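Ribonucleoside-diphosphate reductase (Pseudomonas aeruginosa, PDB 5IM3) probably reduces ribonucleoside diphosphates to deoxyribonucleoside diphosphates for DNA synthesis, and binds dATP at allosteric sites. Local coordinates at residues 402-414 against 422-434. Residues are numbered along the deposited sequence; the frame is centred on the assembly and turned at random.
With DTP (2'-deoxyadenosine 5'-triphosphate), chain G.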
loop_
_atom_site.group_PDB
_atom_site.type_symbol
_atom_site.label_atom_id
_atom_site.label_comp_id
_atom_site.label_asym_id
_atom_site.label_seq_id
_atom_site.Cartn_x
_atom_site.Cartn_y
_atom_site.Cartn_z
ATOM N N LEU A 402 6.013 27.769 29.759
ATOM C CA LEU A 402 6.449 26.925 30.863
ATOM C C LEU A 402 7.147 25.663 30.376
ATOM O O LEU A 402 6.671 24.990 29.456
ATOM C CB LEU A 402 5.259 26.516 31.730
ATOM C CG LEU A 402 4.683 27.596 32.640
ATOM C CD1 LEU A 402 3.214 27.340 32.892
ATOM C CD2 LEU A 402 5.452 27.613 33.943
ATOM N N GLY A 403 8.264 25.339 31.019
ATOM C CA GLY A 403 8.836 24.003 30.976
ATOM C C GLY A 403 8.630 23.318 32.318
ATOM O O GLY A 403 8.867 23.917 33.369
ATOM N N ASN A 404 8.169 22.066 32.265
ATOM C CA ASN A 404 7.894 21.265 33.456
ATOM C C ASN A 404 8.728 19.993 33.421
ATOM O O ASN A 404 8.626 19.207 32.472
ATOM C CB ASN A 404 6.416 20.880 33.552
ATOM C CG ASN A 404 5.526 22.015 33.981
ATOM O OD1 ASN A 404 5.987 23.088 34.378
ATOM N ND2 ASN A 404 4.222 21.776 33.912
ATOM N N ASP A 405 9.516 19.772 34.472
ATOM C CA ASP A 405 10.236 18.516 34.661
ATOM C C ASP A 405 9.355 17.550 35.452
ATOM O O ASP A 405 9.168 17.716 36.662
ATOM C CB ASP A 405 11.556 18.764 35.384
ATOM C CG ASP A 405 12.126 17.499 35.999
ATOM O OD1 ASP A 405 12.003 16.426 35.373
ATOM O OD2 ASP A 405 12.690 17.577 37.112
ATOM N N TRP A 406 8.827 16.533 34.775
ATOM C CA TRP A 406 7.953 15.549 35.399
ATOM C C TRP A 406 8.667 14.254 35.754
ATOM O O TRP A 406 8.030 13.332 36.273
ATOM C CB TRP A 406 6.762 15.265 34.481
ATOM C CG TRP A 406 5.730 16.325 34.613
ATOM C CD1 TRP A 406 5.685 17.518 33.948
ATOM C CD2 TRP A 406 4.610 16.321 35.504
ATOM N NE1 TRP A 406 4.599 18.249 34.362
ATOM C CE2 TRP A 406 3.923 17.537 35.316
ATOM C CE3 TRP A 406 4.119 15.406 36.438
ATOM C CZ2 TRP A 406 2.769 17.858 36.027
ATOM C CZ3 TRP A 406 2.975 15.728 37.142
ATOM C CH2 TRP A 406 2.312 16.941 36.933
ATOM N N THR A 407 9.972 14.176 35.520
ATOM C CA THR A 407 10.715 12.950 35.791
ATOM C C THR A 407 10.585 12.452 37.227
ATOM O O THR A 407 10.503 11.227 37.414
ATOM C CB THR A 407 12.188 13.171 35.430
ATOM O OG1 THR A 407 12.300 13.389 34.017
ATOM C CG2 THR A 407 13.048 11.976 35.829
ATOM N N PRO A 408 10.577 13.298 38.263
ATOM C CA PRO A 408 10.572 12.760 39.637
ATOM C C PRO A 408 9.318 11.978 39.999
ATOM O O PRO A 408 9.352 11.211 40.970
ATOM C CB PRO A 408 10.714 14.017 40.513
ATOM C CG PRO A 408 11.284 15.062 39.611
ATOM C CD PRO A 408 10.724 14.765 38.252
ATOM N N VAL A 409 8.226 12.138 39.259
ATOM C CA VAL A 409 6.942 11.555 39.638
ATOM C C VAL A 409 6.931 10.073 39.273
ATOM O O VAL A 409 7.231 9.701 38.134
ATOM C CB VAL A 409 5.789 12.315 38.963
ATOM C CG1 VAL A 409 4.447 11.664 39.264
ATOM C CG2 VAL A 409 5.786 13.769 39.419
ATOM N N ARG A 410 6.558 9.229 40.235
ATOM C CA ARG A 410 6.699 7.784 40.089
ATOM C C ARG A 410 5.773 7.235 39.007
ATOM O O ARG A 410 4.693 7.770 38.742
ATOM C CB ARG A 410 6.431 7.086 41.421
ATOM C CG ARG A 410 5.034 7.281 41.980
ATOM C CD ARG A 410 4.937 6.730 43.396
ATOM N NE ARG A 410 5.817 7.448 44.314
ATOM C CZ ARG A 410 5.826 7.292 45.633
ATOM N NH1 ARG A 410 4.999 6.429 46.213
ATOM N NH2 ARG A 410 6.660 8.003 46.375
ATOM N N ALA A 411 6.205 6.135 38.394
ATOM C CA ALA A 411 5.616 5.642 37.162
ATOM C C ALA A 411 4.553 4.580 37.435
ATOM O O ALA A 411 4.310 4.178 38.575
ATOM C CB ALA A 411 6.709 5.082 36.251
ATOM N N LEU A 412 3.913 4.121 36.360
ATOM C CA LEU A 412 2.937 3.044 36.452
ATOM C C LEU A 412 3.524 1.863 37.210
ATOM O O LEU A 412 4.662 1.456 36.966
ATOM C CB LEU A 412 2.499 2.605 35.051
ATOM C CG LEU A 412 1.537 1.411 34.986
ATOM C CD1 LEU A 412 0.167 1.781 35.542
ATOM C CD2 LEU A 412 1.418 0.882 33.564
ATOM N N GLY A 413 2.736 1.321 38.140
ATOM C CA GLY A 413 3.124 0.153 38.899
ATOM C C GLY A 413 3.844 0.438 40.198
ATOM O O GLY A 413 4.096 -0.501 40.961
ATOM N N SER A 414 4.182 1.695 40.476
ATOM C CA SER A 414 4.871 2.037 41.711
ATOM C C SER A 414 3.925 1.926 42.903
ATOM O O SER A 414 2.721 2.174 42.795
ATOM C CB SER A 414 5.429 3.457 41.640
ATOM O OG SER A 414 6.133 3.677 40.433
ATOM N N LYS A 422 -1.484 1.056 43.644
ATOM C CA LYS A 422 -0.405 1.256 42.686
ATOM C C LYS A 422 -0.678 2.472 41.815
ATOM O O LYS A 422 -1.806 2.687 41.361
ATOM C CB LYS A 422 -0.213 0.025 41.797
ATOM C CG LYS A 422 0.535 -1.106 42.480
ATOM C CD LYS A 422 0.568 -2.361 41.623
ATOM C CE LYS A 422 1.288 -3.492 42.338
ATOM N NZ LYS A 422 1.079 -4.802 41.657
ATOM N N SER A 423 0.371 3.254 41.574
ATOM C CA SER A 423 0.256 4.453 40.758
ATOM C C SER A 423 -0.050 4.097 39.309
ATOM O O SER A 423 0.338 3.040 38.807
ATOM C CB SER A 423 1.552 5.261 40.815
ATOM O OG SER A 423 1.466 6.423 40.006
ATOM N N GLN A 424 -0.763 4.998 38.640
ATOM C CA GLN A 424 -0.979 4.918 37.204
ATOM C C GLN A 424 0.019 5.754 36.419
ATOM O O GLN A 424 -0.099 5.850 35.193
ATOM C CB GLN A 424 -2.409 5.353 36.863
ATOM C CG GLN A 424 -3.471 4.475 37.502
ATOM C CD GLN A 424 -3.239 3.001 37.228
ATOM O OE1 GLN A 424 -3.096 2.588 36.076
ATOM N NE2 GLN A 424 -3.179 2.203 38.291
ATOM N N GLY A 425 0.990 6.359 37.092
ATOM C CA GLY A 425 2.039 7.079 36.414
ATOM C C GLY A 425 1.717 8.541 36.194
ATOM O O GLY A 425 0.770 9.111 36.743
ATOM N N VAL A 426 2.537 9.155 35.340
ATOM C CA VAL A 426 2.515 10.605 35.199
ATOM C C VAL A 426 1.408 11.067 34.260
ATOM O O VAL A 426 0.944 12.206 34.363
ATOM C CB VAL A 426 3.890 11.108 34.721
ATOM C CG1 VAL A 426 4.978 10.684 35.697
ATOM C CG2 VAL A 426 4.205 10.590 33.316
ATOM N N VAL A 427 0.971 10.213 33.329
ATOM C CA VAL A 427 0.083 10.681 32.262
ATOM C C VAL A 427 -1.243 11.205 32.800
ATOM O O VAL A 427 -1.707 12.249 32.321
ATOM C CB VAL A 427 -0.077 9.592 31.192
ATOM C CG1 VAL A 427 -1.160 9.963 30.190
ATOM C CG2 VAL A 427 1.248 9.410 30.465
ATOM N N PRO A 428 -1.903 10.567 33.770
ATOM C CA PRO A 428 -3.147 11.161 34.287
ATOM C C PRO A 428 -2.956 12.548 34.872
ATOM O O PRO A 428 -3.879 13.371 34.816
ATOM C CB PRO A 428 -3.598 10.161 35.356
ATOM C CG PRO A 428 -3.017 8.884 34.942
ATOM C CD PRO A 428 -1.682 9.219 34.317
ATOM N N PHE A 429 -1.784 12.827 35.447
ATOM C CA PHE A 429 -1.485 14.175 35.906
ATOM C C PHE A 429 -1.188 15.116 34.739
ATOM O O PHE A 429 -1.594 16.279 34.750
ATOM C CB PHE A 429 -0.327 14.130 36.894
ATOM C CG PHE A 429 -0.652 13.382 38.155
ATOM C CD1 PHE A 429 -1.718 13.769 38.936
ATOM C CD2 PHE A 429 0.092 12.289 38.550
ATOM C CE1 PHE A 429 -2.035 13.090 40.089
ATOM C CE2 PHE A 429 -0.220 11.603 39.707
ATOM C CZ PHE A 429 -1.283 12.005 40.477
ATOM N N LEU A 430 -0.489 14.625 33.714
ATOM C CA LEU A 430 -0.257 15.464 32.544
ATOM C C LEU A 430 -1.562 15.861 31.882
ATOM O O LEU A 430 -1.658 16.935 31.288
ATOM C CB LEU A 430 0.648 14.747 31.546
ATOM C CG LEU A 430 2.070 14.548 32.056
ATOM C CD1 LEU A 430 2.877 13.731 31.059
ATOM C CD2 LEU A 430 2.739 15.892 32.312
ATOM N N LYS A 431 -2.586 15.017 31.998
ATOM C CA LYS A 431 -3.898 15.391 31.495
ATOM C C LYS A 431 -4.452 16.594 32.248
ATOM O O LYS A 431 -5.124 17.446 31.663
ATOM C CB LYS A 431 -4.852 14.204 31.597
ATOM C CG LYS A 431 -6.279 14.540 31.199
ATOM C CD LYS A 431 -6.401 14.730 29.692
ATOM C CE LYS A 431 -6.354 13.393 28.976
ATOM N NZ LYS A 431 -6.774 13.531 27.563
ATOM N N VAL A 432 -4.198 16.661 33.558
ATOM C CA VAL A 432 -4.600 17.835 34.326
ATOM C C VAL A 432 -3.833 19.065 33.849
ATOM O O VAL A 432 -4.397 20.149 33.709
ATOM C CB VAL A 432 -4.390 17.586 35.829
ATOM C CG1 VAL A 432 -4.789 18.813 36.641
ATOM C CG2 VAL A 432 -5.191 16.356 36.283
ATOM N N VAL A 433 -2.532 18.913 33.598
ATOM C CA VAL A 433 -1.739 20.002 33.027
ATOM C C VAL A 433 -2.345 20.446 31.707
ATOM O O VAL A 433 -2.568 21.635 31.465
ATOM C CB VAL A 433 -0.275 19.557 32.844
ATOM C CG1 VAL A 433 0.509 20.608 32.064
ATOM C CG2 VAL A 433 0.371 19.281 34.188
ATOM N N ASN A 434 -2.607 19.475 30.829
ATOM C CA ASN A 434 -3.132 19.769 29.504
ATOM C C ASN A 434 -4.395 20.616 29.580
ATOM O O ASN A 434 -4.544 21.593 28.838
ATOM C CB ASN A 434 -3.406 18.454 28.775
ATOM C CG ASN A 434 -3.959 18.659 27.390
ATOM O OD1 ASN A 434 -3.211 18.743 26.417
ATOM N ND2 ASN A 434 -5.278 18.739 27.289
HETATM P PG DTP G . 5.435 8.055 50.122
HETATM O O1G DTP G . 4.732 6.871 49.549
HETATM O O2G DTP G . 6.550 7.679 51.099
HETATM O O3G DTP G . 6.043 8.947 49.040
HETATM P PB DTP G . 3.908 10.455 50.584
HETATM O O1B DTP G . 4.993 11.227 49.949
HETATM O O2B DTP G . 3.418 11.148 51.854
HETATM O O3B DTP G . 4.437 8.993 50.934
HETATM P PA DTP G . 2.345 11.210 48.360
HETATM O O1A DTP G . 3.450 12.152 48.338
HETATM O O2A DTP G . 1.072 11.983 48.613
HETATM O O3A DTP G . 2.669 10.273 49.600
HETATM O "O5'" DTP G . 2.265 10.450 46.981
HETATM C "C5'" DTP G . 3.435 9.910 46.333
HETATM C "C4'" DTP G . 3.120 9.607 44.889
HETATM O "O4'" DTP G . 1.907 8.827 44.816
HETATM C "C3'" DTP G . 2.913 10.825 43.987
HETATM O "O3'" DTP G . 3.523 10.611 42.714
HETATM C "C2'" DTP G . 1.398 10.911 43.853
HETATM C "C1'" DTP G . 0.959 9.463 43.974
HETATM N N9 DTP G . -0.357 9.292 44.572
HETATM C C8 DTP G . -0.646 9.322 45.911
HETATM N N7 DTP G . -1.922 9.200 46.186
HETATM C C5 DTP G . -2.515 9.070 44.939
HETATM C C6 DTP G . -3.853 8.892 44.539
HETATM N N6 DTP G . -4.878 8.813 45.391
HETATM N N1 DTP G . -4.103 8.786 43.217
HETATM C C2 DTP G . -3.079 8.853 42.360
HETATM N N3 DTP G . -1.780 9.022 42.618
HETATM C C4 DTP G . -1.562 9.124 43.936
HETATM O O HOH W 1 2.720 8.919 40.623
#
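Trp406 lays its indole over Leu430 on helix 427-440. Leu430 CD2 sits over the face of the five-membered ring, 3.5 Å from its centroid and almost on the ring normal. Val433 CG2 presses close to Trp406 CZ2 (3.3 Å), and Phe429 CB meets Trp406 CZ3. With CG anti to the carbonyl carbon (chi1 -80°), the indole runs alongside Leu430 and Val433 in the opposite direction and crosses Phe429 at about a right angle.

Val409 CG1 meets Val426 CG1 at 3.7 Å. Val409 and Phe429 also line a dATP site. As in other class I reductases, this is probably the allosteric specificity site, not an ATP cone. Phe429 brings its ring edge to the adenine, with CZ 3.7 Å from DTP N3. The Arg410 guanidinium lies flat against the sugar side, with DTP C5' over its centre. Its NH2 donates to DTP O3G at 2.9 Å, and Asp380 forms a salt bridge with NE. One water joins Arg410 O, Ser423 OG and DTP O3'.

Two backbone bonds tie the loops together: Gly413 N to Ser423 O (3.0 Å) and Ser423 N to Ser414 O (2.9 Å). Ser423 OG accepts from Gly425 N in an ST turn.

Strand 401-405 lies between parallel strands 373-377 and 450-455. With helix 427-440 and strand 450-455 it makes a beta-alpha-beta unit of the ten-stranded alpha-beta barrel. The helix also packs on helix 382-395 through Phe429 and Val433. Pro428 and Phe429 touch Ala439 of the second subunit, which also supplies Lys397 and Val440 to the nucleotide, so the site lies at the interface between the two subunits.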